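Local structure of tailspike protein (Siphovirus 9NA, 3RIQ) at residues I57-K62 and S78-P83; N151-I156 and T171-I176; G190-N195 and L221-D226. The protein is a trimeric phage tailspike whose receptor-binding domain probably recognises and cleaves Salmonella lipopolysaccharide as an endorhamnosidase. All coordinates share one frame; numbering follows the deposited sequence.

Contact 1. Residues I57-K62 and S78-P83; sequences IECKAK and SKVISP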
loop_
_atom_site.group_PDB
_atom_site.type_symbol
_atom_site.label_atom_id
_atom_site.label_comp_id
_atom_site.label_asym_id
_atom_site.label_seq_id
_atom_site.Cartn_x
_atom_site.Cartn_y
_atom_site.Cartn_z
ATOM N N ILE A 57 -26.856 24.624 -6.099
ATOM C CA ILE A 57 -26.217 25.905 -6.477
ATOM C C ILE A 57 -25.191 25.596 -7.571
ATOM O O ILE A 57 -24.106 25.036 -7.296
ATOM C CB ILE A 57 -25.585 26.630 -5.270
ATOM C CG1 ILE A 57 -26.670 26.887 -4.223
ATOM C CG2 ILE A 57 -24.927 27.942 -5.739
ATOM C CD1 ILE A 57 -26.218 27.537 -2.947
ATOM N N GLU A 58 -25.571 25.879 -8.814
ATOM C CA GLU A 58 -24.781 25.465 -9.973
ATOM C C GLU A 58 -23.886 26.623 -10.375
ATOM O O GLU A 58 -24.383 27.651 -10.843
ATOM C CB GLU A 58 -25.730 25.095 -11.135
ATOM C CG GLU A 58 -24.995 24.688 -12.404
ATOM C CD GLU A 58 -24.642 23.234 -12.427
ATOM O OE1 GLU A 58 -25.561 22.417 -12.329
ATOM O OE2 GLU A 58 -23.462 22.905 -12.572
ATOM N N CYS A 59 -22.573 26.512 -10.166
ATOM C CA CYS A 59 -21.692 27.677 -10.405
ATOM C C CYS A 59 -21.030 27.615 -11.771
ATOM O O CYS A 59 -20.331 26.626 -12.116
ATOM C CB CYS A 59 -20.630 27.782 -9.326
ATOM S SG CYS A 59 -21.353 27.894 -7.660
ATOM N N LYS A 60 -21.279 28.654 -12.574
ATOM C CA LYS A 60 -20.651 28.770 -13.900
ATOM C C LYS A 60 -19.906 30.089 -14.029
ATOM O O LYS A 60 -19.685 30.580 -15.147
ATOM C CB LYS A 60 -21.680 28.606 -15.032
ATOM C CG LYS A 60 -22.333 27.211 -15.058
ATOM C CD LYS A 60 -23.177 26.949 -16.294
ATOM C CE LYS A 60 -23.663 25.535 -16.325
ATOM N NZ LYS A 60 -24.281 25.175 -17.653
ATOM N N ALA A 61 -19.503 30.637 -12.889
ATOM C CA ALA A 61 -18.780 31.909 -12.823
ATOM C C ALA A 61 -18.220 32.030 -11.410
ATOM O O ALA A 61 -18.400 31.099 -10.618
ATOM C CB ALA A 61 -19.729 33.068 -13.166
ATOM N N LYS A 62 -17.521 33.120 -11.088
ATOM C CA LYS A 62 -16.762 33.214 -9.846
ATOM C C LYS A 62 -17.394 34.140 -8.836
ATOM O O LYS A 62 -18.084 35.094 -9.214
ATOM C CB LYS A 62 -15.357 33.763 -10.149
ATOM C CG LYS A 62 -14.601 32.921 -11.163
ATOM C CD LYS A 62 -13.207 33.462 -11.350
ATOM C CE LYS A 62 -12.430 32.595 -12.325
ATOM N NZ LYS A 62 -12.995 32.680 -13.709
ATOM N N SER A 78 -28.441 20.188 0.479
ATOM C CA SER A 78 -28.014 21.059 -0.638
ATOM C C SER A 78 -26.692 20.576 -1.250
ATOM O O SER A 78 -25.903 19.833 -0.615
ATOM C CB SER A 78 -27.816 22.516 -0.174
ATOM O OG SER A 78 -29.075 23.048 0.244
ATOM N N LYS A 79 -26.482 20.967 -2.502
ATOM C CA LYS A 79 -25.236 20.690 -3.198
ATOM C C LYS A 79 -24.726 21.957 -3.858
ATOM O O LYS A 79 -25.537 22.716 -4.417
ATOM C CB LYS A 79 -25.422 19.586 -4.255
ATOM C CG LYS A 79 -24.124 19.106 -4.911
ATOM C CD LYS A 79 -24.411 17.990 -5.923
ATOM C CE LYS A 79 -24.732 16.655 -5.216
ATOM N NZ LYS A 79 -25.222 15.574 -6.177
ATOM N N VAL A 80 -23.413 22.186 -3.796
ATOM C CA VAL A 80 -22.791 23.369 -4.381
ATOM C C VAL A 80 -21.784 22.882 -5.420
ATOM O O VAL A 80 -20.808 22.151 -5.098
ATOM C CB VAL A 80 -22.114 24.249 -3.281
ATOM C CG1 VAL A 80 -21.557 25.542 -3.893
ATOM C CG2 VAL A 80 -23.124 24.589 -2.166
ATOM N N ILE A 81 -22.041 23.234 -6.678
ATOM C CA ILE A 81 -21.351 22.608 -7.816
ATOM C C ILE A 81 -20.356 23.581 -8.441
ATOM O O ILE A 81 -20.727 24.650 -8.954
ATOM C CB ILE A 81 -22.382 22.167 -8.880
ATOM C CG1 ILE A 81 -23.436 21.254 -8.224
ATOM C CG2 ILE A 81 -21.704 21.475 -10.052
ATOM C CD1 ILE A 81 -24.545 20.831 -9.162
ATOM N N SER A 82 -19.085 23.210 -8.347
ATOM C CA SER A 82 -17.964 23.966 -8.917
ATOM C C SER A 82 -17.904 25.451 -8.553
ATOM O O SER A 82 -17.647 26.272 -9.406
ATOM C CB SER A 82 -17.941 23.842 -10.427
ATOM O OG SER A 82 -17.902 22.475 -10.825
ATOM N N PRO A 83 -18.034 25.797 -7.281
ATOM C CA PRO A 83 -17.817 27.199 -6.949
ATOM C C PRO A 83 -16.354 27.580 -7.096
ATOM O O PRO A 83 -15.481 26.719 -7.108
ATOM C CB PRO A 83 -18.194 27.249 -5.468
ATOM C CG PRO A 83 -17.859 25.862 -4.968
ATOM C CD PRO A 83 -18.239 24.966 -6.076
HETATM O O HOH W 1 -17.402 28.400 -11.313
#

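Contact 2. Residues N151-I156 and T171-I176; sequences NSANNI and TLCNHI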
loop_
_atom_site.group_PDB
_atom_site.type_symbol
_atom_site.label_atom_id
_atom_site.label_comp_id
_atom_site.label_asym_id
_atom_site.label_seq_id
_atom_site.Cartn_x
_atom_site.Cartn_y
_atom_site.Cartn_z
ATOM N N ASN A 151 -22.077 28.812 7.373
ATOM C CA ASN A 151 -22.341 28.764 8.809
ATOM C C ASN A 151 -23.483 27.826 9.172
ATOM O O ASN A 151 -24.581 27.915 8.596
ATOM C CB ASN A 151 -22.707 30.177 9.276
ATOM C CG ASN A 151 -21.568 31.200 9.066
ATOM O OD1 ASN A 151 -21.746 32.273 8.425
ATOM N ND2 ASN A 151 -20.429 30.887 9.598
ATOM N N SER A 152 -23.229 26.943 10.133
ATOM C CA SER A 152 -24.244 26.073 10.741
ATOM C C SER A 152 -25.091 25.368 9.683
ATOM O O SER A 152 -26.319 25.475 9.686
ATOM C CB SER A 152 -25.122 26.877 11.702
ATOM O OG SER A 152 -24.321 27.312 12.782
ATOM N N ALA A 153 -24.421 24.662 8.773
ATOM C CA ALA A 153 -25.101 23.817 7.792
ATOM C C ALA A 153 -24.734 22.362 8.028
ATOM O O ALA A 153 -23.594 22.071 8.439
ATOM C CB ALA A 153 -24.732 24.261 6.357
ATOM N N ASN A 154 -25.693 21.463 7.769
ATOM C CA ASN A 154 -25.480 20.031 7.920
ATOM C C ASN A 154 -25.731 19.365 6.597
ATOM O O ASN A 154 -26.670 19.732 5.871
ATOM C CB ASN A 154 -26.407 19.431 8.981
ATOM C CG ASN A 154 -26.042 19.827 10.398
ATOM O OD1 ASN A 154 -24.880 20.023 10.751
ATOM N ND2 ASN A 154 -27.068 19.934 11.235
ATOM N N ASN A 155 -24.877 18.407 6.261
ATOM C CA ASN A 155 -25.134 17.518 5.106
ATOM C C ASN A 155 -25.163 18.275 3.776
ATOM O O ASN A 155 -26.178 18.267 3.053
ATOM C CB ASN A 155 -26.420 16.691 5.260
ATOM C CG ASN A 155 -26.442 15.542 4.310
ATOM O OD1 ASN A 155 -25.377 15.092 3.854
ATOM N ND2 ASN A 155 -27.639 15.070 3.957
ATOM N N ILE A 156 -24.051 18.907 3.455
ATOM C CA ILE A 156 -23.884 19.675 2.191
ATOM C C ILE A 156 -22.767 19.055 1.420
ATOM O O ILE A 156 -21.704 18.725 1.992
ATOM C CB ILE A 156 -23.540 21.179 2.453
ATOM C CG1 ILE A 156 -24.426 21.761 3.575
ATOM C CG2 ILE A 156 -23.612 21.951 1.124
ATOM C CD1 ILE A 156 -25.920 21.898 3.243
ATOM N N THR A 171 -18.166 26.632 9.371
ATOM C CA THR A 171 -18.276 26.970 10.810
ATOM C C THR A 171 -19.476 26.264 11.413
ATOM O O THR A 171 -20.596 26.491 10.967
ATOM C CB THR A 171 -18.352 28.494 11.001
ATOM O OG1 THR A 171 -17.135 29.068 10.498
ATOM C CG2 THR A 171 -18.519 28.896 12.490
ATOM N N LEU A 172 -19.244 25.437 12.440
ATOM C CA LEU A 172 -20.331 24.679 13.119
ATOM C C LEU A 172 -21.137 23.813 12.135
ATOM O O LEU A 172 -22.387 23.724 12.226
ATOM C CB LEU A 172 -21.274 25.577 13.966
ATOM C CG LEU A 172 -20.628 26.243 15.194
ATOM C CD1 LEU A 172 -21.680 27.120 15.897
ATOM C CD2 LEU A 172 -20.115 25.194 16.180
ATOM N N CYS A 173 -20.430 23.185 11.191
ATOM C CA CYS A 173 -21.056 22.316 10.232
ATOM C C CYS A 173 -20.814 20.859 10.569
ATOM O O CYS A 173 -19.835 20.522 11.262
ATOM C CB CYS A 173 -20.518 22.593 8.807
ATOM S SG CYS A 173 -21.003 24.258 8.160
ATOM N N ASN A 174 -21.657 19.989 10.012
ATOM C CA ASN A 174 -21.466 18.529 10.136
ATOM C C ASN A 174 -21.817 17.882 8.803
ATOM O O ASN A 174 -22.628 18.418 8.024
ATOM C CB ASN A 174 -22.378 17.932 11.209
ATOM C CG ASN A 174 -22.106 18.492 12.580
ATOM O OD1 ASN A 174 -21.157 18.080 13.264
ATOM N ND2 ASN A 174 -22.945 19.463 12.992
ATOM N N HIS A 175 -21.205 16.730 8.549
ATOM C CA HIS A 175 -21.454 15.966 7.325
ATOM C C HIS A 175 -21.298 16.825 6.084
ATOM O O HIS A 175 -22.096 16.724 5.124
ATOM C CB HIS A 175 -22.781 15.209 7.407
ATOM C CG HIS A 175 -22.781 14.173 8.492
ATOM N ND1 HIS A 175 -22.141 12.958 8.355
ATOM C CD2 HIS A 175 -23.251 14.217 9.759
ATOM C CE1 HIS A 175 -22.259 12.276 9.482
ATOM N NE2 HIS A 175 -22.921 13.024 10.353
ATOM N N ILE A 176 -20.267 17.675 6.097
ATOM C CA ILE A 176 -19.860 18.360 4.863
ATOM C C ILE A 176 -18.935 17.418 4.086
ATOM O O ILE A 176 -17.922 16.941 4.613
ATOM C CB ILE A 176 -19.103 19.681 5.175
ATOM C CG1 ILE A 176 -19.964 20.596 6.087
ATOM C CG2 ILE A 176 -18.684 20.347 3.873
ATOM C CD1 ILE A 176 -21.284 21.031 5.491
HETATM O O HOH W 2 -24.862 22.689 11.699
#

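Contact 3. Residues G190-N195 and L221-D226; sequences GITFEN and LFIRND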
loop_
_atom_site.group_PDB
_atom_site.type_symbol
_atom_site.label_atom_id
_atom_site.label_comp_id
_atom_site.label_asym_id
_atom_site.label_seq_id
_atom_site.Cartn_x
_atom_site.Cartn_y
_atom_site.Cartn_z
ATOM N N GLY A 190 -6.764 25.754 3.041
ATOM C CA GLY A 190 -7.675 25.597 1.879
ATOM C C GLY A 190 -9.121 25.305 2.270
ATOM O O GLY A 190 -10.054 26.040 1.878
ATOM N N ILE A 191 -9.307 24.246 3.057
ATOM C CA ILE A 191 -10.621 23.896 3.570
ATOM C C ILE A 191 -10.500 23.773 5.065
ATOM O O ILE A 191 -9.631 23.017 5.548
ATOM C CB ILE A 191 -11.096 22.520 3.023
ATOM C CG1 ILE A 191 -11.141 22.485 1.482
ATOM C CG2 ILE A 191 -12.461 22.150 3.654
ATOM C CD1 ILE A 191 -12.092 23.311 0.873
ATOM N N THR A 192 -11.358 24.454 5.814
ATOM C CA THR A 192 -11.301 24.381 7.276
ATOM C C THR A 192 -12.642 23.977 7.839
ATOM O O THR A 192 -13.665 24.554 7.463
ATOM C CB THR A 192 -10.944 25.773 7.892
ATOM O OG1 THR A 192 -9.699 26.242 7.391
ATOM C CG2 THR A 192 -10.909 25.724 9.437
ATOM N N PHE A 193 -12.644 23.018 8.771
ATOM C CA PHE A 193 -13.866 22.648 9.501
ATOM C C PHE A 193 -13.715 23.175 10.919
ATOM O O PHE A 193 -12.948 22.616 11.737
ATOM C CB PHE A 193 -14.109 21.139 9.456
ATOM C CG PHE A 193 -14.172 20.595 8.066
ATOM C CD1 PHE A 193 -15.273 20.896 7.251
ATOM C CD2 PHE A 193 -13.131 19.794 7.558
ATOM C CE1 PHE A 193 -15.365 20.415 5.947
ATOM C CE2 PHE A 193 -13.226 19.280 6.240
ATOM C CZ PHE A 193 -14.343 19.597 5.450
ATOM N N GLU A 194 -14.374 24.311 11.193
ATOM C CA GLU A 194 -14.169 25.073 12.432
ATOM C C GLU A 194 -15.336 24.840 13.385
ATOM O O GLU A 194 -16.415 25.409 13.168
ATOM C CB GLU A 194 -14.090 26.558 12.061
ATOM C CG GLU A 194 -13.869 27.494 13.229
ATOM C CD GLU A 194 -14.020 28.936 12.812
ATOM O OE1 GLU A 194 -14.963 29.271 12.123
ATOM O OE2 GLU A 194 -13.185 29.763 13.167
ATOM N N ASN A 195 -15.141 24.008 14.424
ATOM C CA ASN A 195 -16.249 23.632 15.323
ATOM C C ASN A 195 -16.037 23.969 16.798
ATOM O O ASN A 195 -16.729 23.452 17.655
ATOM C CB ASN A 195 -16.618 22.144 15.146
ATOM C CG ASN A 195 -17.167 21.843 13.756
ATOM O OD1 ASN A 195 -16.418 21.769 12.802
ATOM N ND2 ASN A 195 -18.462 21.724 13.640
ATOM N N LEU A 221 -7.791 21.761 7.362
ATOM C CA LEU A 221 -7.582 22.021 8.790
ATOM C C LEU A 221 -8.836 21.638 9.581
ATOM O O LEU A 221 -9.963 22.034 9.205
ATOM C CB LEU A 221 -7.272 23.514 8.986
ATOM C CG LEU A 221 -7.119 23.967 10.448
ATOM C CD1 LEU A 221 -5.866 23.362 11.054
ATOM C CD2 LEU A 221 -7.052 25.461 10.517
ATOM N N PHE A 222 -8.654 20.828 10.621
ATOM C CA PHE A 222 -9.753 20.387 11.522
ATOM C C PHE A 222 -9.653 21.049 12.899
ATOM O O PHE A 222 -8.571 21.073 13.497
ATOM C CB PHE A 222 -9.723 18.868 11.726
ATOM C CG PHE A 222 -10.016 18.090 10.472
ATOM C CD1 PHE A 222 -11.318 17.692 10.160
ATOM C CD2 PHE A 222 -9.002 17.832 9.544
ATOM C CE1 PHE A 222 -11.607 17.010 8.969
ATOM C CE2 PHE A 222 -9.294 17.142 8.354
ATOM C CZ PHE A 222 -10.585 16.751 8.065
ATOM N N ILE A 223 -10.781 21.605 13.369
ATOM C CA ILE A 223 -10.881 22.222 14.685
ATOM C C ILE A 223 -12.078 21.621 15.423
ATOM O O ILE A 223 -13.223 21.754 14.960
ATOM C CB ILE A 223 -11.070 23.764 14.514
ATOM C CG1 ILE A 223 -9.792 24.387 13.968
ATOM C CG2 ILE A 223 -11.522 24.442 15.836
ATOM C CD1 ILE A 223 -9.994 25.811 13.352
ATOM N N ARG A 224 -11.806 20.940 16.543
ATOM C CA ARG A 224 -12.864 20.317 17.379
ATOM C C ARG A 224 -13.787 19.407 16.557
ATOM O O ARG A 224 -15.038 19.526 16.617
ATOM C CB ARG A 224 -13.678 21.358 18.210
ATOM C CG ARG A 224 -14.330 20.725 19.429
ATOM C CD ARG A 224 -15.069 21.772 20.314
ATOM N NE ARG A 224 -15.728 21.071 21.440
ATOM C CZ ARG A 224 -15.130 20.738 22.586
ATOM N NH1 ARG A 224 -13.864 21.095 22.830
ATOM N NH2 ARG A 224 -15.820 20.094 23.542
ATOM N N ASN A 225 -13.162 18.521 15.767
ATOM C CA ASN A 225 -13.888 17.460 15.043
ATOM C C ASN A 225 -13.611 16.102 15.687
ATOM O O ASN A 225 -12.487 15.846 16.152
ATOM C CB ASN A 225 -13.515 17.422 13.542
ATOM C CG ASN A 225 -14.305 18.433 12.709
ATOM O OD1 ASN A 225 -14.973 18.049 11.723
ATOM N ND2 ASN A 225 -14.245 19.724 13.081
ATOM N N ASP A 226 -14.635 15.244 15.726
ATOM C CA ASP A 226 -14.513 13.869 16.221
ATOM C C ASP A 226 -15.277 12.966 15.276
ATOM O O ASP A 226 -16.510 13.105 15.134
ATOM C CB ASP A 226 -15.074 13.798 17.646
ATOM C CG ASP A 226 -14.885 12.436 18.302
ATOM O OD1 ASP A 226 -14.544 11.431 17.614
ATOM O OD2 ASP A 226 -15.070 12.382 19.560
#

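Contact 1. Residues I57-K62 and S78-P83
Cys59 closes the contact between 57-62 and 78-83 by turning its side chain onto Ile81, Ser82 and Pro83, just where the parallel pairing of the two strands ends. Its CB lies 3.2 Å from Ile81 O and almost as near Ser82 O, over the backbone as the second chain leaves the strand. From there SG, anti to the carbonyl carbon of its own residue (chi1 -57°), swings back beside the backbone N. In that position SG lies 3.5 Å from Ile81 O and 3.7 Å from Pro83 CA, with Pro83 CB a little farther and Val80 CG1 looser still. The side chain thus continues the apolar row formed by Ile57 and Val80, whose CD1 and CG2 are 4.3 Å apart; Phe158 of strand 156-159, which pairs with 79-87, backs both Val80 and Pro83.

On the other face Glu58 and Ile81 meet. The glutamate chain bends at chi2 (86°), which brings the carboxylate over the isoleucine branches: OE2 is 3.4 Å from Ile81 CG2, and OE1 lies near CD1. These are polar-to-methyl contacts, and the same isoleucine also packs on Lys79 of the second subunit.

Between the faces, three backbone bonds fix the register. Ile57 N gives to Lys79 O, Ile81 N to Ile57 O, and Cys59 N to Ile81 O. The last is the most bent, at 150°, consistent with the chains beginning to part there. Beyond it a water sits between the carbonyls, 3.0 Å from Ala61 O and 2.9 Å from Ser82 O.

The 4.8 Å spacing of the short strand axes and their nearly parallel course are those of neighbouring parallel strands, here successive coils of the tailspike's right-handed beta-helix.

Contact 2. Residues N151-I156 and T171-I176
Asn151 lies alongside Thr171, both side chains pointing the same way, with ND2 3.5 Å from Thr171 CB. The other end of this amide is held elsewhere: OD1 accepts from Asn72 on the preceding coil.

At Ser152 the backbone enters the left-handed region, as does Leu172 beside it. Ser152 N gives a nearly straight bond of 2.8 Å to Thr171 O, while its CA-H points at Leu172 O. The OG rests against Leu172 CB at the more open side.

Ala153 finds a sulfur as its acceptor. Cys173 SG stands anti to its carbonyl carbon (chi1 -67°), which brings it within 3.5 Å of Ala153 N at an N-H...S angle of 161°. Ala153 O accepts in turn from Asn174 N, at a longer 3.2 Å. Two corners of the right-handed beta-helix are therefore laid one over the other, each residue meeting its counterpart one coil on.

The match continues in the side chains at Asn154, which lies side by side with Asn174, both pointing the same way, the amide planes turned 45° apart. Its OD1 takes a hydrogen bond from Asn174 ND2 at 3.0 Å; the donor's amide plane contains the oxygen, but the donor is tilted from the acceptor's carbonyl plane. A water donates to the same OD1 and to Leu172 O, bridging the side chain of one coil to the backbone of the next.

Asn155, again left-handed like His175, gives its N-H to Asn174 O at 2.9 Å. Its side chain leads away to the third subunit, where OD1 accepts from Arg182 and ND2 donates to Glu162.

Past the corner Ile156 turns to the buried side: its CG1 lies 3.8 Å from Ile176 CD1, and its N makes a weak bond to His175 O.

Contact 3. Residues G190-N195 and L221-D226
Phe193 and Phe222 lie side by side on the buried face of two neighbouring, nearly parallel strands of the right-handed beta-helix. Phe193 CD2 reaches Phe222 CE1 at 3.5 Å. The ring planes are inclined at 38° and the centroids 5.4 Å apart, an oblique meeting. Val207 of strand 206-208 also packs on Phe193, consistent with a ring turned to the interior of the beta-helix.

The opposite face is looser. Thr192 runs alongside Leu221, its CG2 4.0 Å from Leu221 CD2; Ile223 CD1 is also 4.0 Å from Thr192 CG2. Glu194 only brushes Ile223, its CG 4.2 Å from Ile223 CD1. With CG anti to the backbone N (chi1 -180°), the extended chain instead carries its carboxylate off to Arg149, in a salt bridge, and to the hydroxyl of Thr171. A glycerol, probably from the crystallisation liquor, makes a weak hydrogen bond to Glu194 OE2, consistent with a solvent-accessible side; Glu194 and Leu221 are partly exposed.

Backbone bonds alternate along the pair, from Leu221 N to Ile191 O through to Asn195 N and Ile223 O. At that far end the chains turn, and the packing becomes polar as well as close. The side chains of Asn195 and Asn225 cross at a slant, with their amide planes nearly perpendicular (81°), and Asn225 ND2 gives a bent bond of 3.0 Å to Asn195 OD1 from above its carbonyl plane. Both side chains are buried but have further partners: Asn195 ND2 gives to Cys173 O, and Asn225 OD1 accepts from Asn205.

Ile223 O accepts twice: Asn195 N and Asn225 ND2, at 3.0 and 2.9 Å, grip it from opposite faces of its carbonyl plane, with Ile223 O lying in the amide plane of Asn225.

The contacts follow one another along the chain and along the axis of the beta-helix, all on one side of the chain's centre. Centres of contacts 1 and 2 are about 17 Å apart, those of contacts 2 and 3 about 11 Å. Contact 1 meets contact 2 because strand 79-87 pairs with strand 156-159: Ser78 O lies 3.6 Å from Ile156 CG2. Contact 2 continues into contact 3 through the pairing of strand 166-171 with strand 184-194, where Leu172 N and Glu194 O are 2.9 Å apart. Contacts 1 and 3 do not touch. Each samples coil-to-coil pairing, and contacts 1 and 2 also reach neighbouring subunits of the trimer.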